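Local coordinates for UPF0255 protein frsA (PDB 4I4C) that probably hydrolyses carboxylic esters, adopts an alpha/beta-hydrolase fold and is not a cofactor-independent pyruvate decarboxylase, at residues A156-A161 / T181-L186; V196-G201 / T207-L212; A200-L205 / P230-S235. All blocks are in the same frame, centred on the assembly; numbering follows the deposited sequence.

Contact 1: residues A156-A161 / T181-L186; sequences AYLEAA and TAHLHL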
ATOM      1  N   ALA A 156      12.410 -12.516  -0.196  1.00 20.63           N
ATOM      2  CA  ALA A 156      13.354 -11.714  -0.945  1.00 19.59           C
ATOM      3  C   ALA A 156      13.723 -10.414  -0.218  1.00 22.46           C
ATOM      4  O   ALA A 156      14.870  -9.963  -0.286  1.00 27.25           O
ATOM      5  CB  ALA A 156      12.843 -11.445  -2.370  1.00 18.81           C
ATOM      6  N   TYR A 157      12.756  -9.808   0.466  1.00 19.08           N
ATOM      7  CA  TYR A 157      13.011  -8.573   1.205  1.00 18.26           C
ATOM      8  C   TYR A 157      14.031  -8.778   2.322  1.00 23.08           C
ATOM      9  O   TYR A 157      14.924  -7.954   2.519  1.00 25.76           O
ATOM     10  CB  TYR A 157      11.710  -8.031   1.808  1.00 18.66           C
ATOM     11  CG  TYR A 157      11.721  -6.536   2.083  1.00 20.14           C
ATOM     12  CD1 TYR A 157      11.431  -5.622   1.072  1.00 21.78           C
ATOM     13  CD2 TYR A 157      12.002  -6.043   3.353  1.00 17.20           C
ATOM     14  CE1 TYR A 157      11.425  -4.265   1.313  1.00 24.54           C
ATOM     15  CE2 TYR A 157      12.001  -4.670   3.607  1.00 21.80           C
ATOM     16  CZ  TYR A 157      11.712  -3.794   2.582  1.00 24.23           C
ATOM     17  OH  TYR A 157      11.705  -2.440   2.806  1.00 19.24           O
ATOM     18  N   LEU A 158      13.875  -9.858   3.077  1.00 26.34           N
ATOM     19  CA  LEU A 158      14.784 -10.112   4.190  1.00 29.47           C
ATOM     20  C   LEU A 158      16.184 -10.445   3.680  1.00 32.60           C
ATOM     21  O   LEU A 158      17.180  -9.990   4.245  1.00 26.54           O
ATOM     22  CB  LEU A 158      14.231 -11.195   5.121  1.00 30.66           C
ATOM     23  CG  LEU A 158      12.825 -10.911   5.669  1.00 30.57           C
ATOM     24  CD1 LEU A 158      12.317 -12.064   6.525  1.00 36.91           C
ATOM     25  CD2 LEU A 158      12.784  -9.609   6.462  1.00 30.76           C
ATOM     26  N   GLU A 159      16.258 -11.202   2.582  1.00 32.61           N
ATOM     27  CA  GLU A 159      17.543 -11.511   1.965  1.00 25.21           C
ATOM     28  C   GLU A 159      18.238 -10.252   1.422  1.00 24.51           C
ATOM     29  O   GLU A 159      19.458 -10.109   1.516  1.00 27.98           O
ATOM     30  CB  GLU A 159      17.381 -12.591   0.874  1.00 34.50           C
ATOM     31  CG  GLU A 159      18.675 -13.272   0.483  1.00 49.41           C
ATOM     32  CD  GLU A 159      19.464 -13.773   1.687  1.00 65.50           C
ATOM     33  OE1 GLU A 159      18.944 -14.642   2.423  1.00 69.75           O
ATOM     34  OE2 GLU A 159      20.598 -13.287   1.902  1.00 69.70           O
ATOM     35  N   ALA A 160      17.461  -9.330   0.869  1.00 22.46           N
ATOM     36  CA  ALA A 160      17.995  -8.025   0.484  1.00 29.51           C
ATOM     37  C   ALA A 160      18.466  -7.257   1.723  1.00 24.39           C
ATOM     38  O   ALA A 160      19.542  -6.668   1.725  1.00 27.05           O
ATOM     39  CB  ALA A 160      16.938  -7.210  -0.242  1.00 23.00           C
ATOM     40  N   ALA A 161      17.639  -7.263   2.762  1.00 22.63           N
ATOM     41  CA  ALA A 161      17.945  -6.536   3.997  1.00 29.03           C
ATOM     42  C   ALA A 161      19.254  -7.019   4.607  1.00 39.09           C
ATOM     43  O   ALA A 161      20.084  -6.224   5.060  1.00 39.29           O
ATOM     44  CB  ALA A 161      16.810  -6.695   4.992  1.00 30.35           C
ATOM     45  N   THR A 181       3.665  -7.483  12.954  1.00 25.45           N
ATOM     46  CA  THR A 181       4.981  -7.570  12.324  1.00 24.75           C
ATOM     47  C   THR A 181       5.335  -6.272  11.608  1.00 23.96           C
ATOM     48  O   THR A 181       4.625  -5.842  10.694  1.00 22.94           O
ATOM     49  CB  THR A 181       5.061  -8.699  11.295  1.00 23.25           C
ATOM     50  OG1 THR A 181       4.748  -9.949  11.922  1.00 24.76           O
ATOM     51  CG2 THR A 181       6.466  -8.769  10.711  1.00 23.57           C
ATOM     52  N   ALA A 182       6.444  -5.661  12.010  1.00 22.92           N
ATOM     53  CA  ALA A 182       6.866  -4.400  11.410  1.00 28.23           C
ATOM     54  C   ALA A 182       8.338  -4.444  10.993  1.00 29.26           C
ATOM     55  O   ALA A 182       9.127  -5.208  11.547  1.00 28.58           O
ATOM     56  CB  ALA A 182       6.596  -3.229  12.380  1.00 23.80           C
ATOM     57  N   HIS A 183       8.710  -3.627  10.017  1.00 26.60           N
ATOM     58  CA  HIS A 183      10.100  -3.596   9.576  1.00 26.00           C
ATOM     59  C   HIS A 183      10.754  -2.243   9.863  1.00 25.34           C
ATOM     60  O   HIS A 183      10.356  -1.222   9.315  1.00 23.46           O
ATOM     61  CB  HIS A 183      10.212  -3.932   8.087  1.00 30.07           C
ATOM     62  CG  HIS A 183       9.883  -5.354   7.758  1.00 35.23           C
ATOM     63  ND1 HIS A 183       8.592  -5.835   7.727  1.00 32.91           N
ATOM     64  CD2 HIS A 183      10.681  -6.407   7.449  1.00 42.90           C
ATOM     65  CE1 HIS A 183       8.607  -7.118   7.407  1.00 39.56           C
ATOM     66  NE2 HIS A 183       9.866  -7.487   7.234  1.00 37.41           N
ATOM     67  N   LEU A 184      11.776  -2.259  10.710  1.00 23.32           N
ATOM     68  CA  LEU A 184      12.511  -1.053  11.075  1.00 20.69           C
ATOM     69  C   LEU A 184      13.776  -0.924  10.241  1.00 19.65           C
ATOM     70  O   LEU A 184      14.670  -1.754  10.327  1.00 26.05           O
ATOM     71  CB  LEU A 184      12.866  -1.084  12.568  1.00 20.37           C
ATOM     72  CG  LEU A 184      13.654   0.093  13.151  1.00 26.30           C
ATOM     73  CD1 LEU A 184      12.847   1.403  13.076  1.00 20.22           C
ATOM     74  CD2 LEU A 184      14.059  -0.218  14.599  1.00 29.54           C
ATOM     75  N   HIS A 185      13.829   0.114   9.422  1.00 23.94           N
ATOM     76  CA  HIS A 185      14.966   0.387   8.557  1.00 22.75           C
ATOM     77  C   HIS A 185      15.811   1.498   9.166  1.00 21.63           C
ATOM     78  O   HIS A 185      15.326   2.612   9.349  1.00 22.69           O
ATOM     79  CB  HIS A 185      14.476   0.855   7.185  1.00 18.51           C
ATOM     80  CG  HIS A 185      13.463  -0.052   6.566  1.00 19.90           C
ATOM     81  ND1 HIS A 185      12.210  -0.241   7.094  1.00 20.67           N
ATOM     82  CD2 HIS A 185      13.532  -0.829   5.455  1.00 24.25           C
ATOM     83  CE1 HIS A 185      11.540  -1.101   6.337  1.00 21.69           C
ATOM     84  NE2 HIS A 185      12.321  -1.468   5.341  1.00 24.29           N
ATOM     85  N   LEU A 186      17.074   1.208   9.457  1.00 22.05           N
ATOM     86  CA  LEU A 186      17.965   2.210  10.044  1.00 28.52           C
ATOM     87  C   LEU A 186      19.202   2.443   9.179  1.00 24.87           C
ATOM     88  O   LEU A 186      19.705   1.515   8.555  1.00 26.94           O
ATOM     89  CB  LEU A 186      18.387   1.762  11.437  1.00 26.57           C
ATOM     90  CG  LEU A 186      17.231   1.443  12.375  1.00 34.44           C
ATOM     91  CD1 LEU A 186      17.543   0.190  13.162  1.00 35.88           C
ATOM     92  CD2 LEU A 186      16.953   2.626  13.306  1.00 26.67           C
TER
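Y157 meets H183 and H185 in a buried aromatic cluster that ties helix 144-163 to strand 178-186, near the antiparallel margin of the main sheet of this alpha/beta-hydrolase fold. Helix and strand run in roughly the same direction, their axes inclined by 24° and 11.9 Å apart at closest approach, and long side chains bridge the gap. The phenol of Y157 leaves the helix with CG anti to the backbone N (chi1 -156°), which carries the hydroxyl across to the imidazole of H185. There Y157 OH and H185 NE2 share a hydrogen bond of 2.8 Å, each lying at the edge of the other residue's ring. The two rings meet rim to rim, and neither covers the other. Two residues earlier on the strand, H183 forms a T-shaped pair with the same phenol, whose edge faces the imidazole; the centroids are 5.8 Å apart and the planes stand at 80°. L158 closes the side of this pair: its methyl CD2 sits in the plane of the H183 ring, 3.7 Å from H183 NE2. F126 of helix 121-136 makes another edge-to-face contact with Y157. The polar ends on the far side are also paired, H183 ND1 with Q206 OE1 and H185 ND1 with M224 O of the neighbouring strand. H185 is therefore gripped at both nitrogens, by a phenol and by a main-chain carbonyl, which fixes the rotation of its ring, while H183 is held at ND1 by Q206.

Contact 2: residues V196-G201 / T207-L212; sequences VIVSAG and TDMWRL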
ATOM      1  N   VAL A 196       9.932   7.512  11.142  1.00 19.79           N
ATOM      2  CA  VAL A 196       8.587   7.660  10.628  1.00 17.10           C
ATOM      3  C   VAL A 196       7.922   6.296  10.496  1.00 20.99           C
ATOM      4  O   VAL A 196       8.509   5.364   9.957  1.00 24.76           O
ATOM      5  CB  VAL A 196       8.565   8.399   9.284  1.00 23.97           C
ATOM      6  CG1 VAL A 196       8.968   9.842   9.476  1.00 17.81           C
ATOM      7  CG2 VAL A 196       9.496   7.731   8.299  1.00 20.73           C
ATOM      8  N   ILE A 197       6.707   6.175  11.016  1.00 17.74           N
ATOM      9  CA  ILE A 197       5.921   4.975  10.825  1.00 16.02           C
ATOM     10  C   ILE A 197       5.188   5.178   9.509  1.00 27.81           C
ATOM     11  O   ILE A 197       4.638   6.253   9.273  1.00 17.19           O
ATOM     12  CB  ILE A 197       4.914   4.769  11.952  1.00 20.42           C
ATOM     13  CG1 ILE A 197       5.640   4.740  13.306  1.00 19.01           C
ATOM     14  CG2 ILE A 197       4.135   3.464  11.718  1.00 16.02           C
ATOM     15  CD1 ILE A 197       4.732   4.861  14.504  1.00 22.47           C
ATOM     16  N   VAL A 198       5.214   4.169   8.639  1.00 19.26           N
ATOM     17  CA  VAL A 198       4.699   4.319   7.283  1.00 15.08           C
ATOM     18  C   VAL A 198       3.752   3.184   6.931  1.00 23.41           C
ATOM     19  O   VAL A 198       4.100   2.023   7.125  1.00 27.27           O
ATOM     20  CB  VAL A 198       5.847   4.346   6.258  1.00 18.30           C
ATOM     21  CG1 VAL A 198       5.309   4.568   4.860  1.00 21.69           C
ATOM     22  CG2 VAL A 198       6.873   5.417   6.623  1.00 25.48           C
ATOM     23  N   SER A 199       2.559   3.514   6.426  1.00 17.77           N
ATOM     24  CA  SER A 199       1.646   2.499   5.893  1.00 25.78           C
ATOM     25  C   SER A 199       1.082   2.856   4.512  1.00 24.63           C
ATOM     26  O   SER A 199       0.658   3.988   4.290  1.00 19.12           O
ATOM     27  CB  SER A 199       0.502   2.246   6.874  1.00 28.01           C
ATOM     28  OG  SER A 199       0.983   1.594   8.033  1.00 27.34           O
ATOM     29  N   ALA A 200       1.095   1.892   3.588  1.00 20.32           N
ATOM     30  CA  ALA A 200       0.444   2.065   2.286  1.00 23.64           C
ATOM     31  C   ALA A 200      -1.017   1.612   2.348  1.00 22.77           C
ATOM     32  O   ALA A 200      -1.550   1.392   3.435  1.00 23.33           O
ATOM     33  CB  ALA A 200       1.200   1.324   1.195  1.00 24.93           C
ATOM     34  N   GLY A 201      -1.659   1.469   1.190  1.00 17.41           N
ATOM     35  CA  GLY A 201      -3.085   1.195   1.146  1.00 16.94           C
ATOM     36  C   GLY A 201      -3.424  -0.284   1.097  1.00 23.27           C
ATOM     37  O   GLY A 201      -2.536  -1.123   1.213  1.00 16.69           O
ATOM     38  N   THR A 207       6.354  -4.090   2.380  1.00 19.32           N
ATOM     39  CA  THR A 207       7.669  -4.249   1.787  1.00 15.38           C
ATOM     40  C   THR A 207       7.769  -3.537   0.418  1.00 18.31           C
ATOM     41  O   THR A 207       8.760  -3.684  -0.284  1.00 24.36           O
ATOM     42  CB  THR A 207       8.050  -5.769   1.679  1.00 14.51           C
ATOM     43  OG1 THR A 207       6.939  -6.505   1.175  1.00 19.69           O
ATOM     44  CG2 THR A 207       8.410  -6.347   3.051  1.00 15.29           C
ATOM     45  N   ASP A 208       6.755  -2.753   0.052  1.00 22.40           N
ATOM     46  CA  ASP A 208       6.731  -2.101  -1.262  1.00 23.96           C
ATOM     47  C   ASP A 208       7.296  -0.679  -1.239  1.00 20.19           C
ATOM     48  O   ASP A 208       7.125   0.057  -2.202  1.00 19.65           O
ATOM     49  CB  ASP A 208       5.300  -2.040  -1.844  1.00 22.78           C
ATOM     50  CG  ASP A 208       4.702  -3.414  -2.118  1.00 24.87           C
ATOM     51  OD1 ASP A 208       5.437  -4.415  -2.011  1.00 17.76           O
ATOM     52  OD2 ASP A 208       3.491  -3.486  -2.439  1.00 19.07           O
ATOM     53  N   MET A 209       7.988  -0.300  -0.165  1.00 16.19           N
ATOM     54  CA  MET A 209       8.400   1.102   0.007  1.00 20.69           C
ATOM     55  C   MET A 209       9.879   1.292   0.320  1.00 19.89           C
ATOM     56  O   MET A 209      10.266   2.307   0.909  1.00 21.18           O
ATOM     57  CB  MET A 209       7.554   1.758   1.108  1.00 19.26           C
ATOM     58  CG  MET A 209       6.079   1.846   0.748  1.00 20.94           C
ATOM     59  SD  MET A 209       5.006   2.249   2.141  1.00 32.26           S
ATOM     60  CE  MET A 209       5.204   0.797   3.189  1.00 20.47           C
ATOM     61  N   TRP A 210      10.690   0.304  -0.060  1.00 14.29           N
ATOM     62  CA  TRP A 210      12.132   0.358   0.115  1.00 20.73           C
ATOM     63  C   TRP A 210      12.773   1.650  -0.404  1.00 18.39           C
ATOM     64  O   TRP A 210      13.654   2.200   0.240  1.00 22.66           O
ATOM     65  CB  TRP A 210      12.815  -0.856  -0.531  1.00 25.57           C
ATOM     66  CG  TRP A 210      14.286  -0.660  -0.626  1.00 29.44           C
ATOM     67  CD1 TRP A 210      15.015  -0.444  -1.756  1.00 35.53           C
ATOM     68  CD2 TRP A 210      15.211  -0.618   0.465  1.00 28.76           C
ATOM     69  NE1 TRP A 210      16.345  -0.286  -1.438  1.00 35.69           N
ATOM     70  CE2 TRP A 210      16.491  -0.385  -0.080  1.00 33.93           C
ATOM     71  CE3 TRP A 210      15.081  -0.765   1.850  1.00 20.80           C
ATOM     72  CZ2 TRP A 210      17.632  -0.288   0.710  1.00 30.02           C
ATOM     73  CZ3 TRP A 210      16.223  -0.667   2.637  1.00 27.09           C
ATOM     74  CH2 TRP A 210      17.477  -0.430   2.064  1.00 25.35           C
ATOM     75  N   ARG A 211      12.321   2.149  -1.551  1.00 15.50           N
ATOM     76  CA  ARG A 211      12.908   3.368  -2.115  1.00 26.50           C
ATOM     77  C   ARG A 211      12.517   4.633  -1.343  1.00 16.21           C
ATOM     78  O   ARG A 211      13.181   5.669  -1.448  1.00 17.27           O
ATOM     79  CB  ARG A 211      12.564   3.502  -3.604  1.00 36.88           C
ATOM     80  CG  ARG A 211      13.068   2.323  -4.436  1.00 37.12           C
ATOM     81  CD  ARG A 211      13.694   2.748  -5.767  1.00 44.63           C
ATOM     82  NE  ARG A 211      14.435   1.636  -6.375  1.00 51.63           N
ATOM     83  CZ  ARG A 211      15.030   1.672  -7.568  1.00 51.85           C
ATOM     84  NH1 ARG A 211      14.979   2.775  -8.309  1.00 54.29           N
ATOM     85  NH2 ARG A 211      15.676   0.600  -8.021  1.00 49.14           N
ATOM     86  N   LEU A 212      11.435   4.554  -0.576  1.00 14.96           N
ATOM     87  CA  LEU A 212      11.056   5.682   0.280  1.00 14.78           C
ATOM     88  C   LEU A 212      12.180   5.913   1.282  1.00 24.26           C
ATOM     89  O   LEU A 212      12.624   7.046   1.479  1.00 24.92           O
ATOM     90  CB  LEU A 212       9.754   5.398   1.015  1.00 14.18           C
ATOM     91  CG  LEU A 212       9.326   6.463   2.010  1.00 18.81           C
ATOM     92  CD1 LEU A 212       9.247   7.810   1.296  1.00 17.24           C
ATOM     93  CD2 LEU A 212       7.980   6.054   2.595  1.00 16.99           C
TER
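V198 and A200 pack against M209 and L212 inside the beta-alpha-beta unit of strand 193-199, helix 210-217 and strand 223-226, in the parallel part of the mixed central sheet of an alpha/beta-hydrolase fold. From V196 to V198 the backbone bonds to strand 223-226 and, at I197, to strand 266-271 on the other flank. V198 points toward the helix and supplies most of the strand's side of the contact. Its CG1 meets L212 CD2 at 3.8 Å with the two side chains tip to tip, whereas M209 slides past in the opposite direction. S199 turns away, and its OG is bonded to H248 NE2 and V227 O. Where the strand has ended, A200 again points toward M209, A200 CB lying 4.0 Å from M209 SD. G201 then belongs to the hexanoic acid pocket. All the contacts are apolar; no hydrogen bond crosses. M209 occupies the N-cap position of helix 210-217, and its side chain and L212 also help line the pocket holding a polyether probably from the crystallisation liquor. With chi2 extended (167°), M209 SD reaches to 3.6 Å from V198 CG1, and a bend at chi3 (-65°) turns the terminal methyl M209 CE to 4.1 Å from the same V198 CG1.

Contact 3: residues A200-L205 / P230-S235; sequences AGLDSL and PSVGYS. With 6NA (hexanoic acid), chain D.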
ATOM      1  N   ALA A 200       1.095   1.892   3.588  1.00 20.32           N
ATOM      2  CA  ALA A 200       0.444   2.065   2.286  1.00 23.64           C
ATOM      3  C   ALA A 200      -1.017   1.612   2.348  1.00 22.77           C
ATOM      4  O   ALA A 200      -1.550   1.392   3.435  1.00 23.33           O
ATOM      5  CB  ALA A 200       1.200   1.324   1.195  1.00 24.93           C
ATOM      6  N   GLY A 201      -1.659   1.469   1.190  1.00 17.41           N
ATOM      7  CA  GLY A 201      -3.085   1.195   1.146  1.00 16.94           C
ATOM      8  C   GLY A 201      -3.424  -0.284   1.097  1.00 23.27           C
ATOM      9  O   GLY A 201      -2.536  -1.123   1.213  1.00 16.69           O
ATOM     10  N   LEU A 202      -4.707  -0.596   0.902  1.00 19.20           N
ATOM     11  CA  LEU A 202      -5.215  -1.969   1.023  1.00 18.34           C
ATOM     12  C   LEU A 202      -4.704  -2.988  -0.014  1.00 17.81           C
ATOM     13  O   LEU A 202      -4.865  -4.188   0.185  1.00 19.23           O
ATOM     14  CB  LEU A 202      -6.751  -1.976   1.040  1.00 21.50           C
ATOM     15  CG  LEU A 202      -7.396  -1.290   2.252  1.00 21.36           C
ATOM     16  CD1 LEU A 202      -8.904  -1.172   2.062  1.00 19.68           C
ATOM     17  CD2 LEU A 202      -7.082  -2.052   3.541  1.00 20.78           C
ATOM     18  N   ASP A 203      -4.094  -2.525  -1.101  1.00 18.85           N
ATOM     19  CA  ASP A 203      -3.544  -3.449  -2.102  1.00 24.55           C
ATOM     20  C   ASP A 203      -2.020  -3.379  -2.230  1.00 26.93           C
ATOM     21  O   ASP A 203      -1.443  -3.834  -3.225  1.00 13.22           O
ATOM     22  CB  ASP A 203      -4.237  -3.305  -3.469  1.00 21.64           C
ATOM     23  CG  ASP A 203      -4.161  -1.897  -4.030  1.00 24.79           C
ATOM     24  OD1 ASP A 203      -3.200  -1.167  -3.735  1.00 32.04           O
ATOM     25  OD2 ASP A 203      -5.074  -1.519  -4.791  1.00 31.06           O
ATOM     26  N   SER A 204      -1.373  -2.805  -1.217  1.00 13.66           N
ATOM     27  CA  SER A 204       0.086  -2.803  -1.173  1.00 18.78           C
ATOM     28  C   SER A 204       0.540  -3.714  -0.040  1.00 18.99           C
ATOM     29  O   SER A 204      -0.254  -4.079   0.826  1.00 18.04           O
ATOM     30  CB  SER A 204       0.612  -1.378  -0.922  1.00 25.71           C
ATOM     31  OG  SER A 204       0.514  -0.556  -2.082  1.00 24.83           O
ATOM     32  N   LEU A 205       1.817  -4.068  -0.040  1.00 15.38           N
ATOM     33  CA  LEU A 205       2.417  -4.758   1.092  1.00 14.95           C
ATOM     34  C   LEU A 205       3.421  -3.791   1.712  1.00 15.37           C
ATOM     35  O   LEU A 205       3.929  -2.894   1.029  1.00 20.27           O
ATOM     36  CB  LEU A 205       3.137  -6.042   0.635  1.00 14.06           C
ATOM     37  CG  LEU A 205       2.428  -7.104  -0.213  1.00 16.82           C
ATOM     38  CD1 LEU A 205       3.433  -8.183  -0.602  1.00 24.18           C
ATOM     39  CD2 LEU A 205       1.226  -7.736   0.486  1.00 15.86           C
ATOM     40  N   PRO A 230      -4.656  -3.191   9.304  1.00 17.88           N
ATOM     41  CA  PRO A 230      -5.407  -4.416   9.633  1.00 22.54           C
ATOM     42  C   PRO A 230      -6.049  -5.053   8.390  1.00 21.36           C
ATOM     43  O   PRO A 230      -6.614  -4.307   7.590  1.00 28.53           O
ATOM     44  CB  PRO A 230      -6.487  -3.915  10.598  1.00 21.65           C
ATOM     45  CG  PRO A 230      -5.893  -2.700  11.224  1.00 23.80           C
ATOM     46  CD  PRO A 230      -5.011  -2.065  10.184  1.00 20.72           C
ATOM     47  N   SER A 231      -5.926  -6.380   8.253  1.00 20.01           N
ATOM     48  CA  SER A 231      -6.465  -7.214   7.145  1.00 23.25           C
ATOM     49  C   SER A 231      -5.492  -7.344   5.979  1.00 27.91           C
ATOM     50  O   SER A 231      -5.701  -8.150   5.062  1.00 27.39           O
ATOM     51  CB  SER A 231      -7.821  -6.721   6.629  1.00 22.56           C
ATOM     52  OG  SER A 231      -7.663  -5.539   5.859  1.00 20.19           O
ATOM     53  N   VAL A 232      -4.429  -6.542   6.026  1.00 30.49           N
ATOM     54  CA  VAL A 232      -3.425  -6.490   4.964  1.00 19.76           C
ATOM     55  C   VAL A 232      -2.123  -7.169   5.382  1.00 19.35           C
ATOM     56  O   VAL A 232      -1.618  -6.922   6.482  1.00 20.13           O
ATOM     57  CB  VAL A 232      -3.091  -5.020   4.601  1.00 26.54           C
ATOM     58  CG1 VAL A 232      -1.930  -4.953   3.610  1.00 26.53           C
ATOM     59  CG2 VAL A 232      -4.311  -4.303   4.052  1.00 21.77           C
ATOM     60  N   GLY A 233      -1.582  -8.007   4.494  1.00 19.47           N
ATOM     61  CA  GLY A 233      -0.273  -8.629   4.664  1.00 16.89           C
ATOM     62  C   GLY A 233      -0.046  -9.360   5.972  1.00 16.64           C
ATOM     63  O   GLY A 233      -0.826 -10.235   6.348  1.00 21.74           O
ATOM     64  N   TYR A 234       1.028  -8.991   6.668  1.00 24.47           N
ATOM     65  CA  TYR A 234       1.348  -9.522   7.997  1.00 24.32           C
ATOM     66  C   TYR A 234       0.270  -9.235   9.042  1.00 25.33           C
ATOM     67  O   TYR A 234       0.262  -9.843  10.116  1.00 26.03           O
ATOM     68  CB  TYR A 234       2.659  -8.916   8.510  1.00 31.37           C
ATOM     69  CG  TYR A 234       3.924  -9.547   7.985  1.00 30.58           C
ATOM     70  CD1 TYR A 234       4.380 -10.767   8.488  1.00 30.13           C
ATOM     71  CD2 TYR A 234       4.693  -8.906   7.016  1.00 27.58           C
ATOM     72  CE1 TYR A 234       5.562 -11.348   8.014  1.00 33.69           C
ATOM     73  CE2 TYR A 234       5.867  -9.480   6.535  1.00 29.97           C
ATOM     74  CZ  TYR A 234       6.296 -10.694   7.043  1.00 25.69           C
ATOM     75  OH  TYR A 234       7.461 -11.241   6.575  1.00 34.41           O
ATOM     76  N   SER A 235      -0.614  -8.285   8.748  1.00 24.29           N
ATOM     77  CA  SER A 235      -1.697  -7.957   9.659  1.00 26.09           C
ATOM     78  C   SER A 235      -3.019  -8.558   9.199  1.00 29.64           C
ATOM     79  O   SER A 235      -4.085  -8.128   9.637  1.00 28.66           O
ATOM     80  CB  SER A 235      -1.828  -6.442   9.803  1.00 24.29           C
ATOM     81  OG  SER A 235      -0.583  -5.890  10.168  1.00 25.26           O
TER
HETATM   82  CA  6NA D 502      -7.953   2.680  -0.844  1.00 36.90           C
HETATM   83  C   6NA D 502      -6.628   2.013  -0.731  1.00 31.52           C
HETATM   84  O   6NA D 502      -6.013   1.978   0.299  1.00 31.25           O
HETATM   85  CB  6NA D 502      -9.076   1.770  -1.101  1.00 37.74           C
HETATM   86  CG  6NA D 502     -10.415   2.312  -1.101  1.00 35.56           C
HETATM   87  CD  6NA D 502     -10.783   3.254  -2.145  1.00 31.74           C
HETATM   88  C6  6NA D 502     -11.249   2.659  -3.377  1.00 29.62           C
HETATM   89  OXT 6NA D 502      -6.131   1.499  -1.685  1.00 29.27           O
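L202, whose side chain packs on V232, offers its backbone N-H to the carboxylate of hexanoic acid: L202 N lies 2.9 Å from ligand atom O, and the N-H...O angle is 159°. F273 N also bonds to the ligand. Two main-chain amides, one in the loop after strand 193-199 and one at the start of helix 273-284, thus hold the acid in a way that resembles the oxyanion hole of alpha/beta hydrolases. G201, without a side chain, lets the same ligand O approach G201 CA to 3.1 Å. The loop is shaped by a type I turn from G201 to S204, closed by S204 N bonding to G201 O at 3.2 Å. V232 packs on this turn from the side away from the ligand and points its two methyls at different targets. V232 CG2 touches L202 CD2 at 3.6 Å, where the two side chains cross at about a right angle. A chi1 of 173° swings V232 CG1 away from its own backbone N, to 3.4 Å from S204 O, the carbonyl at the exit of the turn. No hydrogen bond joins the two loops; V232 meets the side chain of the residue whose amide binds the acid, and a carbonyl beyond it. Loop 230-235 keeps its own shape through backbone bonds, S235 N to V232 O at 2.8 Å and S231 N to S235 O at 2.9 Å. Helix 314-323 flanks the contact: V319 packs on L202, and R323 bonds to L202 O and touches V232. Helix 246-254 borders P230 and S235, while helix 144-163 meets L205 and Y234.

Overall arrangement
Contacts 1 and 2 are buried and work on one sheet, from consecutive strands 178-186 and 193-199; contact 3 is only partly buried and lies in loops that follow strands 193-199 and 223-226. Their chemistry follows: contact 1 uses aromatic and polar side chains, contact 2 purely apolar ones, and contact 3 methyl contacts with a side chain and a carbonyl, beside a main-chain grip on the acid. Contacts 2 and 3 share A200 and G201, where the strand gives way to the ligand loop. Contact 1 touches both others: Y157 CE1 lies 3.2 Å from T207 O, and H183 CE1 lies 3.7 Å from Y234 CE2.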